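Local atomic coordinates of acyl-CoA dehydrogenase FadE3 (Mycobacterium smegmatis, PDB entry 4IV6), a protein that belongs to the acyl-CoA dehydrogenase family of flavoproteins and is modelled here with dihydroflavine-adenine dinucleotide, as a tetramer. Residues D147-N152 with A219-S224; S185-E190 with V223-G228; H19-K24 with E76-G81. All blocks are in the same frame, centred on the assembly; numbering follows the deposited sequence.

Contact 1 of 3, residues D147-N152 with A219-S224; sequences DDYVIN and ARVPVS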
# COMPACT_ATOMS: atom_id res chain seq x y z
N ASP B 147 20.87 35.31 39.83
CA ASP B 147 20.98 35.55 38.41
C ASP B 147 21.39 34.33 37.63
O ASP B 147 21.89 34.46 36.52
CB ASP B 147 21.96 36.68 38.13
CG ASP B 147 21.54 37.98 38.79
OD1 ASP B 147 20.34 38.35 38.72
OD2 ASP B 147 22.41 38.61 39.40
N ASP B 148 21.13 33.15 38.20
CA ASP B 148 21.29 31.88 37.50
C ASP B 148 19.96 31.15 37.35
O ASP B 148 19.04 31.33 38.14
CB ASP B 148 22.23 30.92 38.26
CG ASP B 148 23.69 31.35 38.22
OD1 ASP B 148 24.17 31.97 37.21
OD2 ASP B 148 24.36 31.01 39.23
N TYR B 149 19.90 30.29 36.34
CA TYR B 149 18.99 29.16 36.35
C TYR B 149 19.78 27.95 36.86
O TYR B 149 20.94 27.78 36.52
CB TYR B 149 18.45 28.86 34.96
CG TYR B 149 17.45 29.86 34.43
CD1 TYR B 149 16.18 29.98 34.96
CD2 TYR B 149 17.77 30.66 33.33
CE1 TYR B 149 15.25 30.87 34.43
CE2 TYR B 149 16.85 31.55 32.81
CZ TYR B 149 15.60 31.66 33.35
OH TYR B 149 14.72 32.56 32.79
N VAL B 150 19.12 27.16 37.69
CA VAL B 150 19.61 25.88 38.12
C VAL B 150 18.82 24.80 37.41
O VAL B 150 17.61 24.67 37.60
CB VAL B 150 19.46 25.67 39.63
CG1 VAL B 150 20.13 24.36 40.02
CG2 VAL B 150 20.07 26.85 40.39
N ILE B 151 19.54 24.03 36.59
CA ILE B 151 18.95 23.00 35.74
C ILE B 151 19.14 21.60 36.33
O ILE B 151 20.28 21.20 36.66
CB ILE B 151 19.56 23.04 34.32
CG1 ILE B 151 19.50 24.45 33.72
CG2 ILE B 151 18.87 22.07 33.39
CD1 ILE B 151 20.30 24.61 32.43
N ASN B 152 18.02 20.87 36.41
CA ASN B 152 18.00 19.48 36.78
C ASN B 152 17.13 18.66 35.86
O ASN B 152 16.01 19.06 35.52
CB ASN B 152 17.44 19.35 38.21
CG ASN B 152 18.43 19.79 39.24
OD1 ASN B 152 19.41 19.10 39.48
ND2 ASN B 152 18.19 20.96 39.87
N ALA B 219 22.89 22.15 37.57
CA ALA B 219 23.71 22.79 36.51
C ALA B 219 23.32 24.25 36.40
O ALA B 219 22.18 24.59 36.00
CB ALA B 219 23.50 22.10 35.18
N ARG B 220 24.27 25.12 36.74
CA ARG B 220 24.02 26.56 36.81
C ARG B 220 24.38 27.27 35.51
O ARG B 220 25.49 27.13 35.03
CB ARG B 220 24.84 27.17 37.94
CG ARG B 220 24.67 26.48 39.29
CD ARG B 220 25.33 27.30 40.39
NE ARG B 220 24.31 28.03 41.12
CZ ARG B 220 23.50 27.44 41.99
NH1 ARG B 220 22.58 28.15 42.61
NH2 ARG B 220 23.63 26.13 42.23
N VAL B 221 23.43 28.01 34.95
CA VAL B 221 23.69 28.88 33.81
C VAL B 221 23.14 30.26 34.16
O VAL B 221 22.23 30.37 34.95
CB VAL B 221 23.04 28.37 32.52
CG1 VAL B 221 23.57 26.98 32.19
CG2 VAL B 221 21.52 28.37 32.61
N PRO B 222 23.71 31.31 33.59
CA PRO B 222 23.16 32.61 33.90
C PRO B 222 21.77 32.80 33.28
O PRO B 222 21.44 32.15 32.26
CB PRO B 222 24.19 33.60 33.31
CG PRO B 222 25.03 32.82 32.38
CD PRO B 222 24.89 31.37 32.72
N VAL B 223 20.96 33.66 33.89
CA VAL B 223 19.59 33.89 33.39
C VAL B 223 19.56 34.46 31.99
O VAL B 223 18.58 34.27 31.26
CB VAL B 223 18.69 34.74 34.34
CG1 VAL B 223 18.44 33.96 35.62
CG2 VAL B 223 19.27 36.12 34.62
N SER B 224 20.67 35.10 31.58
CA SER B 224 20.82 35.58 30.20
C SER B 224 20.84 34.45 29.16
O SER B 224 20.75 34.71 27.96
CB SER B 224 22.09 36.44 30.09
OG SER B 224 23.26 35.63 30.24

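Contact 2 of 3, residues S185-E190 with V223-G228; sequences SILLVE and VSSLLG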
# COMPACT_ATOMS: atom_id res chain seq x y z
N SER B 185 10.26 26.97 28.42
CA SER B 185 11.13 27.93 27.77
C SER B 185 12.28 27.21 27.11
O SER B 185 12.45 26.00 27.30
CB SER B 185 11.69 28.92 28.80
OG SER B 185 10.64 29.50 29.55
N ILE B 186 13.06 27.95 26.35
CA ILE B 186 14.28 27.42 25.76
C ILE B 186 15.46 28.21 26.31
O ILE B 186 15.44 29.44 26.32
CB ILE B 186 14.22 27.51 24.25
CG1 ILE B 186 13.14 26.55 23.70
CG2 ILE B 186 15.59 27.19 23.65
CD1 ILE B 186 12.88 26.74 22.21
N LEU B 187 16.47 27.50 26.79
CA LEU B 187 17.69 28.10 27.30
C LEU B 187 18.84 27.67 26.42
O LEU B 187 18.89 26.51 25.98
CB LEU B 187 17.97 27.68 28.75
CG LEU B 187 16.92 27.89 29.86
CD1 LEU B 187 17.53 27.58 31.23
CD2 LEU B 187 16.34 29.27 29.88
N LEU B 188 19.76 28.60 26.16
CA LEU B 188 20.96 28.32 25.40
C LEU B 188 22.04 27.94 26.41
O LEU B 188 22.58 28.78 27.06
CB LEU B 188 21.39 29.56 24.60
CG LEU B 188 20.29 30.16 23.73
CD1 LEU B 188 20.73 31.46 23.11
CD2 LEU B 188 19.91 29.17 22.67
N VAL B 189 22.33 26.66 26.52
CA VAL B 189 23.18 26.10 27.55
C VAL B 189 24.54 25.70 26.99
O VAL B 189 24.62 24.89 26.07
CB VAL B 189 22.50 24.84 28.11
CG1 VAL B 189 23.33 24.19 29.22
CG2 VAL B 189 21.12 25.23 28.63
N GLU B 190 25.59 26.25 27.58
CA GLU B 190 26.94 25.81 27.30
C GLU B 190 27.32 24.60 28.18
O GLU B 190 26.60 24.21 29.09
CB GLU B 190 27.93 26.98 27.52
CG GLU B 190 27.57 28.21 26.72
CD GLU B 190 28.57 29.35 26.87
OE1 GLU B 190 29.52 29.25 27.67
OE2 GLU B 190 28.41 30.34 26.19
N VAL B 223 20.96 33.66 33.89
CA VAL B 223 19.59 33.89 33.39
C VAL B 223 19.56 34.46 31.99
O VAL B 223 18.58 34.27 31.26
CB VAL B 223 18.69 34.74 34.34
CG1 VAL B 223 18.44 33.96 35.62
CG2 VAL B 223 19.27 36.12 34.62
N SER B 224 20.67 35.10 31.58
CA SER B 224 20.82 35.58 30.20
C SER B 224 20.84 34.45 29.16
O SER B 224 20.75 34.71 27.96
CB SER B 224 22.09 36.44 30.09
OG SER B 224 23.26 35.63 30.24
N SER B 225 20.92 33.20 29.60
CA SER B 225 20.84 32.06 28.68
C SER B 225 19.45 31.89 28.07
O SER B 225 19.30 31.16 27.10
CB SER B 225 21.23 30.76 29.38
OG SER B 225 20.32 30.48 30.42
N LEU B 226 18.44 32.52 28.67
CA LEU B 226 17.07 32.43 28.19
C LEU B 226 17.01 32.89 26.76
O LEU B 226 17.57 33.93 26.41
CB LEU B 226 16.12 33.29 29.04
CG LEU B 226 14.67 33.33 28.55
CD1 LEU B 226 13.97 31.96 28.58
CD2 LEU B 226 13.87 34.34 29.35
N LEU B 227 16.36 32.12 25.90
CA LEU B 227 16.16 32.56 24.51
C LEU B 227 14.97 33.50 24.49
O LEU B 227 13.85 33.08 24.73
CB LEU B 227 15.91 31.37 23.58
CG LEU B 227 15.61 31.71 22.11
CD1 LEU B 227 16.84 32.28 21.41
CD2 LEU B 227 15.10 30.47 21.40
N GLY B 228 15.23 34.75 24.18
CA GLY B 228 14.22 35.81 24.18
C GLY B 228 14.17 36.51 25.53
O GLY B 228 14.91 36.15 26.45
O HOH W 1 12.53 30.66 25.36

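Contact 3 of 3, residues H19-K24 with E76-G81; sequences HDFVEK and EELARG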
# COMPACT_ATOMS: atom_id res chain seq x y z
N HIS B 19 27.79 18.66 -4.12
CA HIS B 19 27.72 17.46 -4.97
C HIS B 19 29.10 16.88 -5.27
O HIS B 19 29.32 15.66 -5.18
CB HIS B 19 27.03 17.81 -6.27
CG HIS B 19 26.88 16.66 -7.20
ND1 HIS B 19 25.78 15.84 -7.19
CD2 HIS B 19 27.68 16.21 -8.20
CE1 HIS B 19 25.90 14.92 -8.13
NE2 HIS B 19 27.05 15.12 -8.76
N ASP B 20 30.04 17.75 -5.65
CA ASP B 20 31.41 17.35 -5.94
C ASP B 20 32.11 16.79 -4.72
O ASP B 20 32.81 15.79 -4.80
CB ASP B 20 32.21 18.53 -6.49
CG ASP B 20 31.84 18.84 -7.90
OD1 ASP B 20 31.00 18.08 -8.44
OD2 ASP B 20 32.38 19.81 -8.48
N PHE B 21 31.91 17.44 -3.58
CA PHE B 21 32.44 16.99 -2.29
C PHE B 21 31.91 15.59 -1.99
O PHE B 21 32.66 14.72 -1.55
CB PHE B 21 32.03 17.98 -1.20
CG PHE B 21 32.09 17.45 0.22
CD1 PHE B 21 33.29 17.22 0.84
CD2 PHE B 21 30.93 17.29 0.95
CE1 PHE B 21 33.33 16.76 2.15
CE2 PHE B 21 30.97 16.84 2.27
CZ PHE B 21 32.17 16.59 2.87
N VAL B 22 30.63 15.38 -2.28
CA VAL B 22 30.02 14.08 -2.04
C VAL B 22 30.63 13.01 -2.97
O VAL B 22 31.03 11.95 -2.50
CB VAL B 22 28.50 14.15 -2.12
CG1 VAL B 22 27.86 12.77 -2.32
CG2 VAL B 22 27.96 14.83 -0.89
N GLU B 23 30.71 13.31 -4.26
CA GLU B 23 31.27 12.39 -5.22
C GLU B 23 32.76 12.08 -4.98
O GLU B 23 33.14 10.95 -5.02
CB GLU B 23 31.08 12.90 -6.65
CG GLU B 23 29.63 12.98 -7.11
CD GLU B 23 29.00 11.61 -7.18
OE1 GLU B 23 29.51 10.77 -7.91
OE2 GLU B 23 28.02 11.37 -6.43
N LYS B 24 33.57 13.10 -4.70
CA LYS B 24 35.04 12.90 -4.64
C LYS B 24 35.56 12.58 -3.24
O LYS B 24 36.53 11.83 -3.09
CB LYS B 24 35.76 14.14 -5.14
CG LYS B 24 35.32 14.65 -6.51
CD LYS B 24 35.59 13.67 -7.63
CE LYS B 24 35.08 14.20 -8.98
NZ LYS B 24 35.77 15.44 -9.42
N GLU B 76 20.00 17.94 0.77
CA GLU B 76 19.69 16.76 -0.01
C GLU B 76 20.98 16.15 -0.60
O GLU B 76 21.16 14.95 -0.56
CB GLU B 76 18.70 17.10 -1.11
CG GLU B 76 18.38 15.93 -2.04
CD GLU B 76 17.50 16.33 -3.21
OE1 GLU B 76 18.06 16.88 -4.18
OE2 GLU B 76 16.27 16.05 -3.16
N GLU B 77 21.88 17.00 -1.12
CA GLU B 77 23.13 16.52 -1.69
C GLU B 77 23.96 15.82 -0.66
O GLU B 77 24.51 14.75 -0.92
CB GLU B 77 23.96 17.65 -2.28
CG GLU B 77 23.46 18.24 -3.58
CD GLU B 77 23.35 17.27 -4.75
OE1 GLU B 77 24.10 16.24 -4.84
OE2 GLU B 77 22.46 17.56 -5.57
N LEU B 78 24.07 16.43 0.51
CA LEU B 78 24.81 15.84 1.62
C LEU B 78 24.25 14.47 1.97
O LEU B 78 25.02 13.49 2.08
CB LEU B 78 24.76 16.75 2.84
CG LEU B 78 25.63 17.99 2.81
CD1 LEU B 78 25.36 18.80 4.03
CD2 LEU B 78 27.10 17.60 2.76
N ALA B 79 22.92 14.41 2.12
CA ALA B 79 22.25 13.16 2.52
C ALA B 79 22.33 12.06 1.49
O ALA B 79 22.42 10.88 1.85
CB ALA B 79 20.81 13.40 2.92
N ARG B 80 22.31 12.45 0.22
CA ARG B 80 22.56 11.54 -0.85
C ARG B 80 23.89 10.78 -0.66
O ARG B 80 23.95 9.57 -0.83
CB ARG B 80 22.54 12.30 -2.17
CG ARG B 80 22.81 11.50 -3.42
CD ARG B 80 22.87 12.48 -4.61
NE ARG B 80 23.47 11.81 -5.75
CZ ARG B 80 24.76 11.77 -6.04
NH1 ARG B 80 25.12 11.09 -7.10
NH2 ARG B 80 25.67 12.48 -5.39
N GLY B 81 24.94 11.50 -0.29
CA GLY B 81 26.22 10.83 0.01
C GLY B 81 26.20 10.03 1.31
O GLY B 81 26.65 8.90 1.37

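Contact 1 of 3, residues D147-N152 with A219-S224
Tyr149 and Val221 face each other as a hydrogen-bonded pair in an antiparallel strand pairing of the beta-rich middle domain of the acyl-CoA dehydrogenase fold. The axes of strands 148-152 and 219-222 run 4.4 Å apart, with their directions 153° from each other, which makes the pairing antiparallel with a marked twist.

Backbone bonds fix the register. Tyr149 and Val221 exchange two: Tyr149 N reaches Val221 O at 2.7 Å, and Val221 N returns to Tyr149 O. Ile151 and Ala219 repeat the exchange two residues on. At the other end Val223 N donates to Asp147 O at 2.9 Å, arriving from above the carbonyl plane, as segment 219-224 turns from strand into a 3-10 turn.

Apolar packing lies on the face that carries Tyr149, Ile151, Ala219 and Val221. Ile151 CD1 and Tyr149 CB both close on Val221 CG2, while Ile151 CB meets Ala219 CB at 4.1 Å. Leu187 and Val189 of strand 184-190 pack against this face. Tyr149 OH hydrogen-bonds to Glu231.

Charged groups meet around Arg220, whose side chain shares a face with Val150. In the conformer described here, one of two, Asp148 OD2 makes a long salt bridge to Arg220 NE (3.5 Å), at the edge of the guanidinium, with the two planes 70° apart. Asp145 is a second acidic partner of the arginine, at NH1. Val150 CG2, placed anti to the carbonyl carbon of its own residue, lies over one face of the same guanidinium, 3.6 Å from Arg220 NH1.

A CH-pi contact completes the pairing where strand 219-222 ends: Val223 CG1 stands over the Tyr149 ring, 4.1 Å from its centroid and 14° off the normal.

Contact 2 of 3, residues S185-E190 with V223-G228
Leu188 N and Ser225 O, 2.8 Å apart with an N-H...O angle of 178°, form one of two backbone hydrogen bonds that hold the chain after strand 219-222 to strand 184-190. The other runs the opposite way, from Leu227 N to Ile186 O at 2.9 Å. Between them Leu187 and Leu226 make a single beta bridge, with CA atoms 4.5 Å apart. A water adds a third link: it accepts from Ile186 N and probably donates to Leu227 O. Within 223-228, Leu226 N bonds back to Val223 O, closing the 3-10 turn that precedes the bridge.

Leucine and isoleucine branches do the apolar work. Leu187 CD2 touches Leu226 CD1 at 3.8 Å, the two side chains meeting at a slant. The same Leu226 CD1 also lies 3.8 Å from Ser185 CB, near the start of strand 184-190. Ile186 and Leu227 lie side by side and point the same way, CG2 of Ile186 to CD2 of Leu227 at 4.0 Å. Leu227 in turn packs on Leu98 and Phe102 of helix 83-102.

Polar side chains are turned to partners beyond the contact. With chi1 at 63° in the conformer described, one of two, Ser225 OG sits between its backbone N and carbonyl carbon and bonds to Pro222 O, while its CB packs 3.3 Å from Leu188 O. Ser185 OG bonds to Thr173 and to Gly232 N.

With one bridge and no longer ladder, residues 223-228 add a short beta-like edge to strand 184-190, within this chain an outermost strand of the three-stranded sheet, as the chain leaves the middle-domain strands for helix 234-270.

Contact 3 of 3, residues H19-K24 with E76-G81
A single carboxylate oxygen, Glu23 OE2, takes both terminal nitrogens of Arg80, NH2 at 2.8 Å and NH1 at 3.0 Å. This end-on salt bridge reaches OE2 from one face of its plane, and the carboxylate and guanidinium planes are 40° apart. Lys27 also pairs with OE2, and Glu262 with Arg80 NH1, a charge network that would be expected to favour ionised carboxylates.

His19 ND1 donates to Glu77 OE1 at 2.9 Å; the oxygen lies near the ring plane but is met from above the carboxylate plane. Extending anti to the backbone N, the imidazole also sets CE1 over one face of the Arg80 guanidinium, 3.7 Å from NH2, with planes only 21° apart.

Val22 is a knob among Glu77, Leu78, Arg80 and Gly81. Its CG1 comes within 3.4 Å of Gly81 CA, where the lack of a side chain permits close approach.

The segments of helices 9-26 and 68-81 run nearly parallel: their short axes come within 8.9 Å of each other, and their directions differ by 7°. Phe21 packs on helix 41-50, while Arg80 leans on helix 234-270, whose Arg258 pairs with Glu77.

How the contacts relate
From the N terminus, contact 3 comes first: helix 68-81 returns beside helix 9-26, closing a loop of 51 residues that contains helices but no strands. The chain then enters the strands of the middle domain, where contact 1 closes a 66-residue loop between 147-152 and 219-224. Contact 2 opens inside that loop, at 185-190, and closes just past it, so the two loops cross; they share Val223 and Ser224. Their centres lie about 9 Å apart, and together they join the five-stranded and three-stranded sheets. Contact 3 stands on the opposite side of the chain's centre, its own centre about 41 Å from that of contact 1 and about 35 Å from that of contact 2.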